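Long-range contacts in metallocarboxypeptidase (Trypanosoma cruzi, PDB 3DWC), which probably removes single amino acids, other than proline, from the C-terminal ends of peptides as a metal-dependent carboxypeptidase of the M32 family: residues B[274-280]-B[466-470]; B[83-87]-B[471-475]. All coordinates share one frame; numbering follows the deposited sequence.

In the fold
Both contacts gather round the turn that follows helix 456-467, their centres about 13 Å apart. Contact 1 is the more deeply buried: it sets the tail of helix 259-276, which carries the cobalt-binding HExxH histidines, against the end of helix 456-467. Contact 2 continues along the same chain, where the loop 471-475 meets helix 78-95 farther from the centre of the molecule and away from the annotated sites. The chemistry changes accordingly. In contact 1 aromatic rings, glycines and one bridging water do the work; in contact 2 an arginine paired with a glutamate reaches for backbone carbonyls. Pro280 and Ser472 touch where the two meet.

Contact 1. Residues B[274-280]-B[466-470]; sequences YEQNCGP and IWQHG
Tyr274 and Trp467 carry this contact. Their rings are inclined by 30° and slid so far apart that they barely overlap; Tyr274 CD1 comes within 3.5 Å of Trp467 CD1, meeting it obliquely. The indole face is met instead by the tyrosine backbone: Tyr274 CA stands 3.9 Å from the centroid of the Trp467 five-membered ring, almost on its normal, in a CH-pi contact. With CG anti to the backbone N (chi1 -167°), Tyr274 sends its ring past Trp467 to the methyl CG2 of Ile466. Asn277 lies alongside the indole, its CB 3.6 Å from Trp467 CE3, while its ND2 is held by Lys273 O.

Past the rings the backbones close in. Gly279 N gives a nearly straight hydrogen bond of 3.0 Å to Trp467 O, and Gly279 CA sits 3.3 Å from Gln468 O, an approach that suits a residue without a side chain. Gly470 ends the type I turn with positive phi and likewise packs its CA against Gly279 O. One water accepts from Tyr274 OH at 2.6 Å and donates to Ile466 O and Gly470 O; Arg292 N is a further partner of the hydroxyl, and Gln300 OE1 takes the indole N-H. The arrangement joins two helix ends, one of them belonging to the HExxH helix of an M32 metallopeptidase, with the side chain of Tyr274 about 10 Å from the cobalt ion.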
# COMPACT_ATOMS: atom_id res chain seq x y z
N TYR B 274 11.38 -5.18 -17.75
CA TYR B 274 10.98 -4.12 -18.67
C TYR B 274 10.63 -2.85 -17.89
O TYR B 274 11.21 -1.76 -18.15
CB TYR B 274 9.84 -4.60 -19.56
CG TYR B 274 9.46 -3.79 -20.79
CD1 TYR B 274 10.19 -2.68 -21.23
CD2 TYR B 274 8.38 -4.17 -21.53
CE1 TYR B 274 9.78 -1.98 -22.43
CE2 TYR B 274 7.97 -3.47 -22.69
CZ TYR B 274 8.69 -2.38 -23.13
OH TYR B 274 8.29 -1.74 -24.27
N GLU B 275 9.73 -3.00 -16.92
CA GLU B 275 9.30 -1.89 -16.07
C GLU B 275 10.47 -1.21 -15.33
O GLU B 275 10.55 0.04 -15.31
CB GLU B 275 8.20 -2.34 -15.10
CG GLU B 275 6.89 -2.74 -15.82
CD GLU B 275 6.21 -1.54 -16.48
OE1 GLU B 275 5.62 -1.66 -17.58
OE2 GLU B 275 6.27 -0.45 -15.91
N GLN B 276 11.42 -1.99 -14.78
CA GLN B 276 12.51 -1.44 -13.97
C GLN B 276 13.54 -0.73 -14.80
O GLN B 276 14.35 0.05 -14.26
CB GLN B 276 13.27 -2.55 -13.17
CG GLN B 276 12.46 -3.16 -12.04
CD GLN B 276 13.32 -3.92 -11.05
OE1 GLN B 276 14.32 -4.60 -11.43
NE2 GLN B 276 12.98 -3.77 -9.76
N ASN B 277 13.58 -1.05 -16.10
CA ASN B 277 14.54 -0.47 -17.00
C ASN B 277 13.94 0.33 -18.13
O ASN B 277 14.63 0.60 -19.12
CB ASN B 277 15.44 -1.56 -17.55
CG ASN B 277 16.24 -2.21 -16.47
OD1 ASN B 277 17.26 -1.67 -16.06
ND2 ASN B 277 15.73 -3.32 -15.94
N CYS B 278 12.69 0.76 -17.97
CA CYS B 278 12.00 1.44 -19.05
C CYS B 278 12.57 2.83 -19.26
O CYS B 278 12.58 3.64 -18.34
CB CYS B 278 10.47 1.48 -18.80
SG CYS B 278 9.53 1.86 -20.29
N GLY B 279 13.04 3.12 -20.47
CA GLY B 279 13.35 4.50 -20.84
C GLY B 279 12.31 5.17 -21.71
O GLY B 279 11.23 4.67 -21.88
N PRO B 280 12.64 6.31 -22.32
CA PRO B 280 13.94 6.94 -22.33
C PRO B 280 14.31 7.68 -21.04
O PRO B 280 13.48 8.28 -20.40
CB PRO B 280 13.88 7.89 -23.56
CG PRO B 280 12.45 8.11 -23.84
CD PRO B 280 11.64 7.06 -23.11
N ILE B 466 15.08 -3.08 -26.57
CA ILE B 466 13.71 -2.85 -26.23
C ILE B 466 13.57 -1.90 -25.05
O ILE B 466 12.96 -0.83 -25.19
CB ILE B 466 12.95 -4.16 -25.90
CG1 ILE B 466 13.05 -5.15 -27.07
CG2 ILE B 466 11.51 -3.82 -25.54
CD1 ILE B 466 12.45 -4.63 -28.40
N TRP B 467 14.09 -2.28 -23.89
CA TRP B 467 13.67 -1.60 -22.65
C TRP B 467 14.01 -0.13 -22.65
O TRP B 467 13.20 0.67 -22.25
CB TRP B 467 14.15 -2.29 -21.35
CG TRP B 467 13.98 -3.77 -21.27
CD1 TRP B 467 13.04 -4.53 -21.89
CD2 TRP B 467 14.75 -4.66 -20.47
NE1 TRP B 467 13.19 -5.85 -21.54
CE2 TRP B 467 14.25 -5.96 -20.68
CE3 TRP B 467 15.85 -4.50 -19.62
CZ2 TRP B 467 14.80 -7.07 -20.07
CZ3 TRP B 467 16.42 -5.62 -19.03
CH2 TRP B 467 15.90 -6.88 -19.26
N GLN B 468 15.17 0.27 -23.15
CA GLN B 468 15.57 1.69 -23.05
C GLN B 468 14.75 2.65 -23.92
O GLN B 468 14.79 3.84 -23.68
CB GLN B 468 17.03 1.89 -23.41
CG GLN B 468 17.32 1.69 -24.92
CD GLN B 468 18.71 2.15 -25.27
OE1 GLN B 468 19.19 3.08 -24.66
NE2 GLN B 468 19.35 1.53 -26.28
N HIS B 469 14.04 2.12 -24.91
CA HIS B 469 13.28 2.95 -25.85
C HIS B 469 11.84 3.31 -25.38
O HIS B 469 11.24 4.27 -25.88
CB HIS B 469 13.27 2.24 -27.20
CG HIS B 469 14.65 2.02 -27.76
ND1 HIS B 469 15.47 3.06 -28.12
CD2 HIS B 469 15.35 0.88 -28.02
CE1 HIS B 469 16.62 2.58 -28.58
NE2 HIS B 469 16.57 1.26 -28.50
N GLY B 470 11.31 2.59 -24.40
CA GLY B 470 9.89 2.68 -24.04
C GLY B 470 8.95 2.89 -25.23
O GLY B 470 8.82 2.01 -26.08
O HOH W 1 10.13 -0.38 -25.60

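Contact 2. Residues B[83-87]-B[471-475]; sequences NLREM and SSLTT
A polar contact between a helix flank and a loop, partly buried, joins Arg85 and Glu86 of helix 78-95 to the backbone of 471-475, in the loop between helix 456-467 and helix 475-483. Arg85 NH2 points between two successive carbonyls. Arg85 NH2 to Ser472 O, at 3.2 Å, is the straighter bond, yet the nitrogen stands above that carbonyl's plane and not on a lone pair. Arg85 NH2 to Ser471 O is shorter, 2.9 Å, but bent and weak.

Glu86 fixes the guanidinium from the helix side. NE and NH2 of Arg85 both close on Glu86 OE2, in the guanidinium plane and on the anti side of the carboxylate, with NE at 2.9 Å. A bend at chi3 (61°) turns the otherwise extended arginine back toward its neighbour. This pairing probably offsets the nearness of Glu86 OE2 to Ser471 O, two acceptors 3.3 Å apart. The other carboxylate oxygen, OE1, forms a salt bridge with Arg292, which also binds Leu473 O. Ser471 is small enough to lie against the Glu86 carboxylate through CB, and its OG goes to Met290 O. Arginine suits this place because its several N-H groups can serve a carboxylate and two carbonyls together: arginine-to-carbonyl hydrogen bonds joining an interhelical loop to a helix of this largely helical M32 fold.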
# COMPACT_ATOMS: atom_id res chain seq x y z
N ASN B 83 7.18 12.28 -27.34
CA ASN B 83 6.42 12.40 -26.09
C ASN B 83 5.11 13.11 -26.41
O ASN B 83 4.06 12.69 -25.94
CB ASN B 83 7.25 13.10 -25.02
CG ASN B 83 6.63 13.03 -23.64
OD1 ASN B 83 6.07 12.00 -23.23
ND2 ASN B 83 6.76 14.13 -22.89
N LEU B 84 5.16 14.14 -27.28
CA LEU B 84 3.93 14.84 -27.65
C LEU B 84 2.94 13.90 -28.36
O LEU B 84 1.74 13.96 -28.13
CB LEU B 84 4.22 16.07 -28.52
CG LEU B 84 3.05 16.99 -28.90
CD1 LEU B 84 2.23 17.44 -27.69
CD2 LEU B 84 3.56 18.20 -29.71
N ARG B 85 3.47 13.02 -29.22
CA ARG B 85 2.66 11.93 -29.83
C ARG B 85 2.01 11.04 -28.76
O ARG B 85 0.83 10.69 -28.86
CB ARG B 85 3.53 11.06 -30.74
CG ARG B 85 2.77 10.02 -31.56
CD ARG B 85 3.73 9.08 -32.27
NE ARG B 85 4.55 8.34 -31.31
CZ ARG B 85 5.83 8.00 -31.49
NH1 ARG B 85 6.49 8.31 -32.59
NH2 ARG B 85 6.45 7.33 -30.52
N GLU B 86 2.77 10.66 -27.74
CA GLU B 86 2.25 9.77 -26.73
C GLU B 86 1.23 10.50 -25.84
O GLU B 86 0.27 9.89 -25.39
CB GLU B 86 3.37 9.11 -25.95
CG GLU B 86 4.23 8.25 -26.81
CD GLU B 86 3.45 7.20 -27.62
OE1 GLU B 86 2.55 6.56 -27.06
OE2 GLU B 86 3.78 7.00 -28.81
N MET B 87 1.44 11.80 -25.62
CA MET B 87 0.47 12.62 -24.89
C MET B 87 -0.88 12.67 -25.59
O MET B 87 -1.91 12.53 -24.96
CB MET B 87 0.98 14.07 -24.75
CG MET B 87 2.13 14.26 -23.80
SD MET B 87 2.77 15.94 -23.90
CE MET B 87 3.75 15.98 -22.37
N SER B 471 8.29 4.05 -25.29
CA SER B 471 7.31 4.36 -26.36
C SER B 471 7.74 5.47 -27.29
O SER B 471 6.88 6.16 -27.88
CB SER B 471 5.93 4.70 -25.76
OG SER B 471 5.47 3.55 -25.14
N SER B 472 9.06 5.62 -27.44
CA SER B 472 9.65 6.72 -28.19
C SER B 472 9.62 6.42 -29.65
O SER B 472 9.64 7.31 -30.45
CB SER B 472 11.10 7.02 -27.77
OG SER B 472 11.88 5.83 -27.79
N LEU B 473 9.63 5.14 -29.97
CA LEU B 473 9.44 4.64 -31.29
C LEU B 473 8.11 3.94 -31.43
O LEU B 473 7.63 3.33 -30.53
CB LEU B 473 10.51 3.61 -31.62
CG LEU B 473 11.92 4.18 -31.54
CD1 LEU B 473 12.89 3.02 -31.62
CD2 LEU B 473 12.11 5.23 -32.63
N THR B 474 7.59 3.98 -32.63
CA THR B 474 6.54 3.13 -33.09
C THR B 474 6.90 1.62 -32.92
O THR B 474 8.07 1.27 -32.96
CB THR B 474 6.42 3.52 -34.58
OG1 THR B 474 5.45 4.58 -34.72
CG2 THR B 474 6.20 2.36 -35.50
N THR B 475 5.91 0.75 -32.73
CA THR B 475 6.22 -0.70 -32.64
C THR B 475 6.97 -1.20 -33.89
O THR B 475 7.93 -1.95 -33.78
CB THR B 475 4.96 -1.56 -32.42
OG1 THR B 475 4.21 -1.05 -31.30
CG2 THR B 475 5.32 -3.04 -32.14